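PDB 4M7O: iron-binding protein from Staphylococcus epidermidis, which probably binds iron, possibly as a chelate, outside the cell as the solute-binding component of an ABC-type uptake system. Local coordinates for residues S31-L36 with T50-P55; Y22-S27 with D44-S49; S208-N213 with G236-I241; P171-A176 with V204-I209. All coordinates share one frame; numbering follows the deposited sequence.

Interaction 1 of 4, residues S31-L36 with T50-P55; sequences SNTEIL and TVDDYP
The Tyr54 ring and the Glu34 carboxylate meet obliquely, their planes 43° apart, with Glu34 OE1 3.8 Å from Tyr54 CD1. Pro55 CB lies 3.9 Å above one face of the Tyr54 ring, offset toward the rim, and Arg263 makes a cation-pi contact with the same ring. The peptide bond between Tyr54 and Pro55 is cis, which keeps the two side chains together. The Glu34 side chain leaves helix 30-38 with CG anti to its carbonyl carbon (chi1 -69°) and is extended beyond CG; crossing the tyrosine at about a right angle, it brings Glu34 OE2 to 3.8 Å from Tyr54 CB. That oxygen also lies 4.5 Å from Asp53 OD1, like charges whose closeness Arg259, salt-bridged to both, probably offsets; Arg263 is a second partner of Glu34 OE2. One residue earlier on the helix, Thr33 meets Asp52, the two side chains coming from opposite directions. A hydrogen bond from Thr33 OG1 to Asp52 OD2 is modelled at 2.5 Å, but that carboxylate oxygen sits too close to a neighbouring atom, so the bond is doubtful. Thr33 OG1 also bonds to Ser27 OG, and Asp52 OD1 to Ser49 OG. The contact thus ties helix 30-38 to the loop after strand 45-49 mainly through polar groups, and the acidic side chains of Glu34 and Asp53 probably stay ionised because arginines balance them.

Interaction 2 of 4, residues Y22-S27 with D44-S49; sequences YHRIIS and DIVGVS
Val46 CG1, anti to its own carbonyl carbon (chi1 -68°), lies over the guanidinium of Arg24, whose side chain bends at chi3 (65°) to bring the flat group beneath it. The methyl stands 3.7 Å above the guanidinium plane, over its centre, while Ala78 takes the polar end of the arginine through NH2. These residues belong to the beta-alpha-beta unit in which helix 30-38 connects the neighbouring parallel strands 25-27 and 45-49 of the five-stranded sheet. A beta bulge interrupts their pairing: Ile25 bridges Ile45, but Ile26 bridges Gly47, leaving Val46 as the extra residue. At the bulge Ile25 O accepts a bond of 2.7 Å from Val46 N and a weak one from Gly47 N. On one flank Ile25 N bonds to Asp44 O at 2.8 Å, nearly straight and in the carbonyl plane; on the other, Ser27 N bonds to Gly47 O, with the donor tilted 34° from that plane. Ile25 and Ile45 send their side chains to the sheet face packed by Leu36 of the helix, whereas Ile26 faces the opposite way and its CG1 touches Val46 CG2 at 3.9 Å. Near the mouth of the pairing, where the strands have not yet begun, one water donates to both Tyr22 O, at 2.6 Å, and Asp44 OD2, at 2.8 Å.

Interaction 3 of 4, residues S208-N213 with G236-I241; sequences SIIKRN and GGFDKI
Ile209 and Ile210, adjacent on helix 206-212, meet Phe238 and Ile241 in an apolar cluster without a hydrogen bond across it. Ile209 reaches the far end of the aromatic ring: its CD1 lies at the edge, in the ring plane, and its CG2 is 3.8 Å from Phe238 CZ. Ile210 comes obliquely to the CD1-CE1 side, with CG1 3.9 Å from Phe238 CD1. Ile241 CD1 is placed over one face of that ring, 3.5 Å above the plane and offset toward the rim, and also touches Ile210 CG1 at 4.0 Å. The tip of Ile210 lies against bare backbone, its CD1 being 3.5 Å from Gly237 C. Gly237 has positive phi (83°), and the methyl rests directly on its main chain. Farther out, Asn213, the first residue past the helix, has positive phi and carries CG anti to its backbone N (chi1 -165°), which brings OD1 to 3.5 Å from Ile241 CA. The same oxygen accepts from Asn242 N, in the first turn of helix 242-245, for which Ile241 is the N-cap residue. The contact thus packs the middle of helix 206-212 and the residue that follows it, just ahead of strand 216-219, against the turn that leads from helix 225-234 into helix 242-245.

Interaction 4 of 4, residues P171-A176 with V204-I209; sequences PDIYTA and VSKESI
Ile173 and Val204 are joined by two polar links through their backbones. Directly, Val204 N donates to Ile173 O at 2.9 Å with an N-H...O angle of 162°, the donor tilted 20° from the carbonyl plane. Indirectly, a water accepts from Ile173 N and donates to Val204 O at 2.7 Å; it thereby bridges the two main chains where the second direct bond of an antiparallel pair would otherwise be expected. The direct bond lies next to strands 174-176 and 201-203, which run antiparallel in the mixed sheet, Thr175 being backbone-bonded to Lys202. Beyond Val204 the chain turns away from the sheet into helix 206-212. Ser205 is the N-cap, its OG accepting from Ser208 N at 2.9 Å, so the helix begins two residues after Val204. The remaining contacts between the segments are apolar. Ile173, with CG1 anti to its carbonyl carbon (chi1 -56°), spreads its two branches toward the helix: CG2 and CD1 each lie 4.0 Å from Ile209 CD1. Its CD1 also touches the aliphatic part of Lys206 at CG, 4.0 Å away, the two side chains crossing at about a right angle. On the same side of strand 174-176, Thr175 CG2 meets Val204 CG1 at 3.8 Å, again nearly perpendicular. The hydroxyl of Thr175 is engaged by the neighbouring strand 162-168, where OG1 bonds to Met165 O.

In the fold
Interactions 1 and 2 lie on one side of the chain's centre and interactions 3 and 4 on the other, with 1 and 3 centred about 39 Å apart. The first pair shares one beta-alpha-beta unit: interaction 2 joins its strands, interaction 1 fastens its helix to the loop beyond the second strand, and the probable hydrogen bond between Thr33 OG1 and Ser27 OG connects the two. The second pair shares helix 206-212. Interactions 1 and 4 are mostly buried, 2 and 3 partly so. Interaction 1 is polar, its acidic groups paired with arginines from outside its segments; backbone bonding dominates interaction 2 and apolar packing interaction 3, while interaction 4 mixes the latter two.

Interaction 1 of 4, residues S31-L36 with T50-P55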
loop_
_atom_site.group_PDB
_atom_site.type_symbol
_atom_site.label_atom_id
_atom_site.label_comp_id
_atom_site.label_asym_id
_atom_site.label_seq_id
_atom_site.Cartn_x
_atom_site.Cartn_y
_atom_site.Cartn_z
ATOM N N SER A 31 -2.850 1.041 7.849
ATOM C CA SER A 31 -1.558 1.739 7.878
ATOM C C SER A 31 -1.493 2.795 8.995
ATOM O O SER A 31 -0.491 2.884 9.717
ATOM C CB SER A 31 -1.207 2.350 6.518
ATOM O OG SER A 31 -2.275 3.130 6.017
ATOM N N ASN A 32 -2.558 3.579 9.140
ATOM C CA ASN A 32 -2.683 4.529 10.247
ATOM C C ASN A 32 -2.502 3.849 11.598
ATOM O O ASN A 32 -1.746 4.325 12.455
ATOM C CB ASN A 32 -4.046 5.231 10.209
ATOM C CG ASN A 32 -4.105 6.333 9.165
ATOM O OD1 ASN A 32 -3.118 6.600 8.470
ATOM N ND2 ASN A 32 -5.267 6.984 9.051
ATOM N N THR A 33 -3.187 2.728 11.788
ATOM C CA THR A 33 -3.113 2.031 13.068
ATOM C C THR A 33 -1.698 1.553 13.341
ATOM O O THR A 33 -1.209 1.676 14.463
ATOM C CB THR A 33 -4.056 0.845 13.106
ATOM O OG1 THR A 33 -5.403 1.298 12.873
ATOM C CG2 THR A 33 -3.994 0.146 14.472
ATOM N N GLU A 34 -1.025 1.031 12.314
ATOM C CA GLU A 34 0.330 0.518 12.500
ATOM C C GLU A 34 1.280 1.633 12.919
ATOM O O GLU A 34 2.133 1.436 13.782
ATOM C CB GLU A 34 0.828 -0.169 11.220
ATOM C CG GLU A 34 0.100 -1.467 10.903
ATOM C CD GLU A 34 0.804 -2.277 9.818
ATOM O OE1 GLU A 34 2.062 -2.293 9.794
ATOM O OE2 GLU A 34 0.096 -2.902 8.994
ATOM N N ILE A 35 1.120 2.800 12.300
ATOM C CA ILE A 35 1.983 3.940 12.559
ATOM C C ILE A 35 1.764 4.466 13.982
ATOM O O ILE A 35 2.725 4.788 14.685
ATOM C CB ILE A 35 1.712 5.077 11.552
ATOM C CG1 ILE A 35 2.107 4.647 10.131
ATOM C CG2 ILE A 35 2.447 6.348 11.963
ATOM C CD1 ILE A 35 1.617 5.597 9.055
ATOM N N LEU A 36 0.501 4.571 14.390
ATOM C CA LEU A 36 0.158 5.020 15.742
ATOM C C LEU A 36 0.810 4.144 16.800
ATOM O O LEU A 36 1.337 4.649 17.795
ATOM C CB LEU A 36 -1.363 5.030 15.940
ATOM C CG LEU A 36 -2.084 6.187 15.254
ATOM C CD1 LEU A 36 -3.615 5.999 15.309
ATOM C CD2 LEU A 36 -1.664 7.498 15.937
ATOM N N THR A 50 -12.654 -2.576 10.858
ATOM C CA THR A 50 -12.949 -4.000 10.887
ATOM C C THR A 50 -11.911 -4.831 10.158
ATOM O O THR A 50 -11.925 -6.058 10.257
ATOM C CB THR A 50 -14.289 -4.259 10.233
ATOM O OG1 THR A 50 -14.352 -3.488 9.024
ATOM C CG2 THR A 50 -15.426 -3.838 11.177
ATOM N N VAL A 51 -11.032 -4.175 9.401
ATOM C CA VAL A 51 -9.987 -4.899 8.677
ATOM C C VAL A 51 -8.582 -4.680 9.237
ATOM O O VAL A 51 -7.602 -5.083 8.627
ATOM C CB VAL A 51 -10.015 -4.598 7.159
ATOM C CG1 VAL A 51 -11.321 -5.100 6.548
ATOM C CG2 VAL A 51 -9.827 -3.096 6.887
ATOM N N ASP A 52 -8.469 -4.061 10.406
ATOM C CA ASP A 52 -7.158 -3.943 11.054
ATOM C C ASP A 52 -6.635 -5.310 11.509
ATOM O O ASP A 52 -7.360 -6.079 12.138
ATOM C CB ASP A 52 -7.220 -2.959 12.222
ATOM C CG ASP A 52 -7.058 -1.518 11.770
ATOM O OD1 ASP A 52 -8.023 -0.927 11.245
ATOM O OD2 ASP A 52 -5.947 -0.979 11.905
ATOM N N ASP A 53 -5.376 -5.603 11.167
ATOM C CA ASP A 53 -4.799 -6.949 11.317
ATOM C C ASP A 53 -3.413 -6.925 11.962
ATOM O O ASP A 53 -2.752 -7.958 12.075
ATOM C CB ASP A 53 -4.680 -7.623 9.942
ATOM C CG ASP A 53 -4.049 -6.701 8.877
ATOM O OD1 ASP A 53 -3.329 -5.735 9.231
ATOM O OD2 ASP A 53 -4.279 -6.937 7.670
ATOM N N TYR A 54 -2.963 -5.741 12.357
ATOM C CA TYR A 54 -1.616 -5.593 12.880
ATOM C C TYR A 54 -1.571 -4.409 13.832
ATOM O O TYR A 54 -2.106 -3.346 13.532
ATOM C CB TYR A 54 -0.597 -5.408 11.728
ATOM C CG TYR A 54 0.838 -5.663 12.147
ATOM C CD1 TYR A 54 1.627 -4.655 12.685
ATOM C CD2 TYR A 54 1.397 -6.926 12.025
ATOM C CE1 TYR A 54 2.953 -4.911 13.074
ATOM C CE2 TYR A 54 2.703 -7.187 12.414
ATOM C CZ TYR A 54 3.474 -6.176 12.934
ATOM O OH TYR A 54 4.772 -6.449 13.312
ATOM N N PRO A 55 -0.911 -4.579 14.980
ATOM C CA PRO A 55 -0.203 -5.805 15.373
ATOM C C PRO A 55 -1.134 -6.891 15.901
ATOM O O PRO A 55 -2.351 -6.784 15.755
ATOM C CB PRO A 55 0.724 -5.324 16.492
ATOM C CG PRO A 55 -0.013 -4.154 17.101
ATOM C CD PRO A 55 -0.658 -3.465 15.913
#

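Interaction 2 of 4, residues Y22-S27 with D44-S49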
loop_
_atom_site.group_PDB
_atom_site.type_symbol
_atom_site.label_atom_id
_atom_site.label_comp_id
_atom_site.label_asym_id
_atom_site.label_seq_id
_atom_site.Cartn_x
_atom_site.Cartn_y
_atom_site.Cartn_z
ATOM N N TYR A 22 -3.694 13.588 22.236
ATOM C CA TYR A 22 -5.015 12.999 22.025
ATOM C C TYR A 22 -5.128 11.733 22.869
ATOM O O TYR A 22 -4.154 10.985 22.992
ATOM C CB TYR A 22 -5.247 12.691 20.544
ATOM C CG TYR A 22 -5.243 13.917 19.644
ATOM C CD1 TYR A 22 -6.369 14.716 19.517
ATOM C CD2 TYR A 22 -4.118 14.262 18.908
ATOM C CE1 TYR A 22 -6.368 15.838 18.692
ATOM C CE2 TYR A 22 -4.109 15.381 18.084
ATOM C CZ TYR A 22 -5.235 16.156 17.975
ATOM O OH TYR A 22 -5.226 17.265 17.160
ATOM N N HIS A 23 -6.301 11.502 23.461
ATOM C CA HIS A 23 -6.476 10.394 24.409
ATOM C C HIS A 23 -7.405 9.322 23.889
ATOM O O HIS A 23 -7.391 8.197 24.381
ATOM C CB HIS A 23 -7.035 10.893 25.744
ATOM C CG HIS A 23 -6.152 11.874 26.433
ATOM N ND1 HIS A 23 -6.332 13.238 26.326
ATOM C CD2 HIS A 23 -5.077 11.698 27.234
ATOM C CE1 HIS A 23 -5.407 13.856 27.036
ATOM N NE2 HIS A 23 -4.633 12.945 27.598
ATOM N N ARG A 24 -8.227 9.684 22.906
ATOM C CA ARG A 24 -9.239 8.776 22.392
ATOM C C ARG A 24 -9.253 8.808 20.867
ATOM O O ARG A 24 -10.093 9.467 20.246
ATOM C CB ARG A 24 -10.617 9.155 22.966
ATOM C CG ARG A 24 -10.686 9.050 24.485
ATOM C CD ARG A 24 -12.125 9.263 24.985
ATOM N NE ARG A 24 -13.008 8.195 24.525
ATOM C CZ ARG A 24 -13.158 7.033 25.158
ATOM N NH1 ARG A 24 -12.486 6.790 26.278
ATOM N NH2 ARG A 24 -13.984 6.115 24.670
ATOM N N ILE A 25 -8.310 8.093 20.271
ATOM C CA ILE A 25 -8.118 8.121 18.836
ATOM C C ILE A 25 -8.913 6.999 18.174
ATOM O O ILE A 25 -8.933 5.864 18.670
ATOM C CB ILE A 25 -6.625 7.936 18.497
ATOM C CG1 ILE A 25 -5.802 9.039 19.165
ATOM C CG2 ILE A 25 -6.408 7.912 16.985
ATOM C CD1 ILE A 25 -4.312 8.774 19.183
ATOM N N ILE A 26 -9.581 7.319 17.068
ATOM C CA ILE A 26 -10.165 6.292 16.219
ATOM C C ILE A 26 -9.361 6.233 14.919
ATOM O O ILE A 26 -9.227 7.237 14.213
ATOM C CB ILE A 26 -11.653 6.552 15.915
ATOM C CG1 ILE A 26 -12.482 6.473 17.202
ATOM C CG2 ILE A 26 -12.172 5.560 14.885
ATOM C CD1 ILE A 26 -13.968 6.782 17.016
ATOM N N SER A 27 -8.809 5.061 14.615
ATOM C CA SER A 27 -8.014 4.879 13.391
ATOM C C SER A 27 -8.789 4.043 12.383
ATOM O O SER A 27 -9.229 2.939 12.708
ATOM C CB SER A 27 -6.691 4.199 13.709
ATOM O OG SER A 27 -5.901 4.057 12.534
ATOM N N ASP A 44 -3.729 4.688 23.183
ATOM C CA ASP A 44 -4.623 5.849 23.159
ATOM C C ASP A 44 -5.709 5.674 22.106
ATOM O O ASP A 44 -6.513 6.576 21.867
ATOM C CB ASP A 44 -3.832 7.148 22.930
ATOM C CG ASP A 44 -2.772 7.393 24.006
ATOM O OD1 ASP A 44 -3.034 7.096 25.194
ATOM O OD2 ASP A 44 -1.668 7.876 23.665
ATOM N N ILE A 45 -5.735 4.496 21.495
ATOM C CA ILE A 45 -6.652 4.194 20.401
ATOM C C ILE A 45 -7.874 3.489 20.972
ATOM O O ILE A 45 -7.730 2.476 21.677
ATOM C CB ILE A 45 -5.961 3.273 19.354
ATOM C CG1 ILE A 45 -4.798 4.006 18.678
ATOM C CG2 ILE A 45 -6.937 2.820 18.302
ATOM C CD1 ILE A 45 -3.911 3.096 17.832
ATOM N N VAL A 46 -9.068 4.020 20.693
ATOM C CA VAL A 46 -10.303 3.431 21.230
ATOM C C VAL A 46 -11.067 2.645 20.173
ATOM O O VAL A 46 -11.940 1.831 20.497
ATOM C CB VAL A 46 -11.262 4.489 21.858
ATOM C CG1 VAL A 46 -10.661 5.072 23.112
ATOM C CG2 VAL A 46 -11.558 5.600 20.863
ATOM N N GLY A 47 -10.736 2.898 18.911
ATOM C CA GLY A 47 -11.411 2.261 17.799
ATOM C C GLY A 47 -10.487 2.043 16.609
ATOM O O GLY A 47 -9.582 2.854 16.326
ATOM N N VAL A 48 -10.709 0.941 15.899
ATOM C CA VAL A 48 -9.966 0.669 14.669
ATOM C C VAL A 48 -10.976 0.219 13.640
ATOM O O VAL A 48 -12.167 0.168 13.927
ATOM C CB VAL A 48 -8.901 -0.423 14.882
ATOM C CG1 VAL A 48 -7.802 0.094 15.789
ATOM C CG2 VAL A 48 -9.542 -1.666 15.505
ATOM N N SER A 49 -10.521 -0.111 12.442
ATOM C CA SER A 49 -11.454 -0.565 11.429
ATOM C C SER A 49 -11.621 -2.073 11.514
ATOM O O SER A 49 -10.823 -2.773 12.141
ATOM C CB SER A 49 -10.985 -0.166 10.035
ATOM O OG SER A 49 -10.097 -1.127 9.508
HETATM O O HOH W 1 -1.781 10.197 22.179
#

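Interaction 3 of 4, residues S208-N213 with G236-I241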
loop_
_atom_site.group_PDB
_atom_site.type_symbol
_atom_site.label_atom_id
_atom_site.label_comp_id
_atom_site.label_asym_id
_atom_site.label_seq_id
_atom_site.Cartn_x
_atom_site.Cartn_y
_atom_site.Cartn_z
ATOM N N SER A 208 -0.428 -4.332 -27.065
ATOM C CA SER A 208 0.522 -3.395 -26.480
ATOM C C SER A 208 1.506 -4.064 -25.514
ATOM O O SER A 208 2.709 -3.796 -25.559
ATOM C CB SER A 208 -0.250 -2.284 -25.767
ATOM O OG SER A 208 0.549 -1.134 -25.583
ATOM N N ILE A 209 0.994 -4.924 -24.635
ATOM C CA ILE A 209 1.844 -5.675 -23.715
ATOM C C ILE A 209 2.797 -6.600 -24.488
ATOM O O ILE A 209 3.991 -6.670 -24.180
ATOM C CB ILE A 209 1.002 -6.509 -22.721
ATOM C CG1 ILE A 209 0.022 -5.606 -21.961
ATOM C CG2 ILE A 209 1.897 -7.232 -21.728
ATOM C CD1 ILE A 209 -1.104 -6.369 -21.272
ATOM N N ILE A 210 2.270 -7.313 -25.484
ATOM C CA ILE A 210 3.086 -8.242 -26.270
ATOM C C ILE A 210 4.236 -7.502 -26.937
ATOM O O ILE A 210 5.365 -7.977 -26.936
ATOM C CB ILE A 210 2.241 -8.981 -27.333
ATOM C CG1 ILE A 210 1.377 -10.049 -26.661
ATOM C CG2 ILE A 210 3.120 -9.610 -28.417
ATOM C CD1 ILE A 210 0.212 -10.514 -27.514
ATOM N N LYS A 211 3.948 -6.325 -27.483
ATOM C CA LYS A 211 4.975 -5.531 -28.154
ATOM C C LYS A 211 6.058 -5.052 -27.183
ATOM O O LYS A 211 7.238 -5.038 -27.539
ATOM C CB LYS A 211 4.340 -4.347 -28.878
ATOM C CG LYS A 211 5.251 -3.651 -29.857
ATOM C CD LYS A 211 4.516 -2.502 -30.512
ATOM C CE LYS A 211 5.218 -2.038 -31.766
ATOM N NZ LYS A 211 4.233 -1.484 -32.740
ATOM N N ARG A 212 5.663 -4.674 -25.962
ATOM C CA ARG A 212 6.621 -4.225 -24.950
ATOM C C ARG A 212 7.514 -5.366 -24.492
ATOM O O ARG A 212 8.620 -5.138 -23.979
ATOM C CB ARG A 212 5.903 -3.644 -23.724
ATOM C CG ARG A 212 5.146 -2.365 -23.989
ATOM C CD ARG A 212 6.062 -1.237 -24.402
ATOM N NE ARG A 212 5.294 -0.070 -24.829
ATOM C CZ ARG A 212 5.039 0.985 -24.062
ATOM N NH1 ARG A 212 4.326 1.998 -24.543
ATOM N NH2 ARG A 212 5.502 1.036 -22.820
ATOM N N ASN A 213 7.022 -6.590 -24.666
ATOM C CA ASN A 213 7.785 -7.799 -24.361
ATOM C C ASN A 213 8.494 -7.801 -22.998
ATOM O O ASN A 213 9.719 -7.897 -22.937
ATOM C CB ASN A 213 8.794 -8.063 -25.492
ATOM C CG ASN A 213 9.364 -9.449 -25.447
ATOM O OD1 ASN A 213 8.940 -10.275 -24.643
ATOM N ND2 ASN A 213 10.334 -9.723 -26.320
ATOM N N GLY A 236 -4.334 -14.796 -25.939
ATOM C CA GLY A 236 -3.766 -14.987 -27.262
ATOM C C GLY A 236 -2.503 -14.173 -27.425
ATOM O O GLY A 236 -2.442 -13.022 -26.985
ATOM N N GLY A 237 -1.486 -14.775 -28.027
ATOM C CA GLY A 237 -0.266 -14.060 -28.340
ATOM C C GLY A 237 0.737 -13.953 -27.205
ATOM O O GLY A 237 1.906 -13.654 -27.448
ATOM N N PHE A 238 0.301 -14.195 -25.973
ATOM C CA PHE A 238 1.192 -14.028 -24.832
ATOM C C PHE A 238 2.300 -15.082 -24.855
ATOM O O PHE A 238 3.365 -14.877 -24.265
ATOM C CB PHE A 238 0.417 -14.044 -23.511
ATOM C CG PHE A 238 0.083 -12.658 -22.981
ATOM C CD1 PHE A 238 -0.622 -11.747 -23.757
ATOM C CD2 PHE A 238 0.485 -12.271 -21.714
ATOM C CE1 PHE A 238 -0.910 -10.479 -23.280
ATOM C CE2 PHE A 238 0.192 -11.001 -21.227
ATOM C CZ PHE A 238 -0.510 -10.107 -22.011
ATOM N N ASP A 239 2.047 -16.189 -25.555
ATOM C CA ASP A 239 3.024 -17.262 -25.758
ATOM C C ASP A 239 4.408 -16.755 -26.111
ATOM O O ASP A 239 5.414 -17.334 -25.698
ATOM C CB ASP A 239 2.572 -18.190 -26.891
ATOM C CG ASP A 239 1.672 -19.306 -26.411
ATOM O OD1 ASP A 239 1.434 -19.396 -25.184
ATOM O OD2 ASP A 239 1.216 -20.103 -27.264
ATOM N N LYS A 240 4.447 -15.680 -26.893
ATOM C CA LYS A 240 5.693 -15.120 -27.400
ATOM C C LYS A 240 6.554 -14.478 -26.308
ATOM O O LYS A 240 7.756 -14.731 -26.238
ATOM C CB LYS A 240 5.386 -14.101 -28.503
ATOM C CG LYS A 240 4.767 -14.718 -29.754
ATOM C CD LYS A 240 5.104 -13.911 -30.997
ATOM C CE LYS A 240 5.238 -14.816 -32.217
ATOM N NZ LYS A 240 6.176 -15.949 -31.979
ATOM N N ILE A 241 5.917 -13.671 -25.457
ATOM C CA ILE A 241 6.570 -12.808 -24.459
ATOM C C ILE A 241 7.727 -13.444 -23.658
ATOM O O ILE A 241 7.607 -14.594 -23.220
ATOM C CB ILE A 241 5.496 -12.265 -23.485
ATOM C CG1 ILE A 241 4.407 -11.509 -24.254
ATOM C CG2 ILE A 241 6.101 -11.379 -22.405
ATOM C CD1 ILE A 241 3.288 -10.999 -23.331
#

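Interaction 4 of 4, residues P171-A176 with V204-I209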
loop_
_atom_site.group_PDB
_atom_site.type_symbol
_atom_site.label_atom_id
_atom_site.label_comp_id
_atom_site.label_asym_id
_atom_site.label_seq_id
_atom_site.Cartn_x
_atom_site.Cartn_y
_atom_site.Cartn_z
ATOM N N PRO A 171 -12.811 -6.472 -17.175
ATOM C CA PRO A 171 -12.616 -7.002 -18.537
ATOM C C PRO A 171 -11.420 -6.399 -19.284
ATOM O O PRO A 171 -11.018 -6.934 -20.329
ATOM C CB PRO A 171 -13.916 -6.606 -19.259
ATOM C CG PRO A 171 -14.910 -6.368 -18.164
ATOM C CD PRO A 171 -14.096 -5.758 -17.056
ATOM N N ASP A 172 -10.869 -5.295 -18.788
ATOM C CA ASP A 172 -9.695 -4.709 -19.435
ATOM C C ASP A 172 -8.487 -4.860 -18.527
ATOM O O ASP A 172 -8.608 -4.811 -17.303
ATOM C CB ASP A 172 -9.906 -3.225 -19.763
ATOM C CG ASP A 172 -10.950 -2.988 -20.848
ATOM O OD1 ASP A 172 -11.238 -3.910 -21.649
ATOM O OD2 ASP A 172 -11.476 -1.851 -20.896
ATOM N N ILE A 173 -7.317 -5.032 -19.128
ATOM C CA ILE A 173 -6.092 -5.167 -18.347
ATOM C C ILE A 173 -5.567 -3.779 -18.014
ATOM O O ILE A 173 -5.497 -2.904 -18.885
ATOM C CB ILE A 173 -5.020 -5.905 -19.156
ATOM C CG1 ILE A 173 -5.575 -7.250 -19.609
ATOM C CG2 ILE A 173 -3.745 -6.066 -18.342
ATOM C CD1 ILE A 173 -4.675 -7.980 -20.590
ATOM N N TYR A 174 -5.164 -3.586 -16.771
ATOM C CA TYR A 174 -4.592 -2.311 -16.356
ATOM C C TYR A 174 -3.194 -2.509 -15.832
ATOM O O TYR A 174 -2.906 -3.494 -15.148
ATOM C CB TYR A 174 -5.436 -1.665 -15.254
ATOM C CG TYR A 174 -6.664 -0.926 -15.771
ATOM C CD1 TYR A 174 -7.762 -1.620 -16.264
ATOM C CD2 TYR A 174 -6.730 0.463 -15.747
ATOM C CE1 TYR A 174 -8.915 -0.931 -16.732
ATOM C CE2 TYR A 174 -7.886 1.157 -16.199
ATOM C CZ TYR A 174 -8.963 0.452 -16.690
ATOM O OH TYR A 174 -10.073 1.138 -17.165
ATOM N N THR A 175 -2.329 -1.549 -16.116
ATOM C CA THR A 175 -0.989 -1.600 -15.576
ATOM C C THR A 175 -0.768 -0.386 -14.719
ATOM O O THR A 175 -1.602 0.519 -14.695
ATOM C CB THR A 175 0.068 -1.627 -16.680
ATOM O OG1 THR A 175 1.364 -1.764 -16.080
ATOM C CG2 THR A 175 0.021 -0.347 -17.481
ATOM N N ALA A 176 0.361 -0.372 -14.019
ATOM C CA ALA A 176 0.762 0.768 -13.212
ATOM C C ALA A 176 1.997 1.402 -13.833
ATOM O O ALA A 176 3.031 0.754 -13.975
ATOM C CB ALA A 176 1.050 0.334 -11.791
ATOM N N VAL A 204 -4.303 -1.067 -20.855
ATOM C CA VAL A 204 -3.418 -1.331 -21.983
ATOM C C VAL A 204 -3.953 -2.535 -22.738
ATOM O O VAL A 204 -4.536 -3.436 -22.134
ATOM C CB VAL A 204 -1.975 -1.611 -21.511
ATOM C CG1 VAL A 204 -1.344 -0.336 -20.998
ATOM C CG2 VAL A 204 -1.961 -2.682 -20.409
ATOM N N SER A 205 -3.775 -2.553 -24.056
ATOM C CA SER A 205 -4.272 -3.660 -24.847
ATOM C C SER A 205 -3.311 -4.851 -24.764
ATOM O O SER A 205 -2.140 -4.700 -24.378
ATOM C CB SER A 205 -4.392 -3.232 -26.297
ATOM O OG SER A 205 -3.096 -3.177 -26.861
ATOM N N LYS A 206 -3.800 -6.033 -25.130
ATOM C CA LYS A 206 -2.960 -7.218 -25.138
ATOM C C LYS A 206 -1.855 -7.019 -26.160
ATOM O O LYS A 206 -0.715 -7.419 -25.920
ATOM C CB LYS A 206 -3.768 -8.454 -25.523
ATOM C CG LYS A 206 -4.605 -9.071 -24.416
ATOM C CD LYS A 206 -5.263 -10.349 -24.945
ATOM C CE LYS A 206 -6.771 -10.222 -25.045
ATOM N NZ LYS A 206 -7.415 -10.366 -23.701
ATOM N N GLU A 207 -2.194 -6.410 -27.299
ATOM C CA GLU A 207 -1.214 -6.194 -28.371
ATOM C C GLU A 207 -0.069 -5.355 -27.836
ATOM O O GLU A 207 1.092 -5.635 -28.102
ATOM C CB GLU A 207 -1.843 -5.476 -29.575
ATOM C CG GLU A 207 -2.734 -6.335 -30.454
ATOM N N SER A 208 -0.428 -4.332 -27.065
ATOM C CA SER A 208 0.522 -3.395 -26.480
ATOM C C SER A 208 1.506 -4.064 -25.514
ATOM O O SER A 208 2.709 -3.796 -25.559
ATOM C CB SER A 208 -0.250 -2.284 -25.767
ATOM O OG SER A 208 0.549 -1.134 -25.583
ATOM N N ILE A 209 0.994 -4.924 -24.635
ATOM C CA ILE A 209 1.844 -5.675 -23.715
ATOM C C ILE A 209 2.797 -6.600 -24.488
ATOM O O ILE A 209 3.991 -6.670 -24.180
ATOM C CB ILE A 209 1.002 -6.509 -22.721
ATOM C CG1 ILE A 209 0.022 -5.606 -21.961
ATOM C CG2 ILE A 209 1.897 -7.232 -21.728
ATOM C CD1 ILE A 209 -1.104 -6.369 -21.272
HETATM O O HOH W 2 -6.985 -4.575 -21.959
#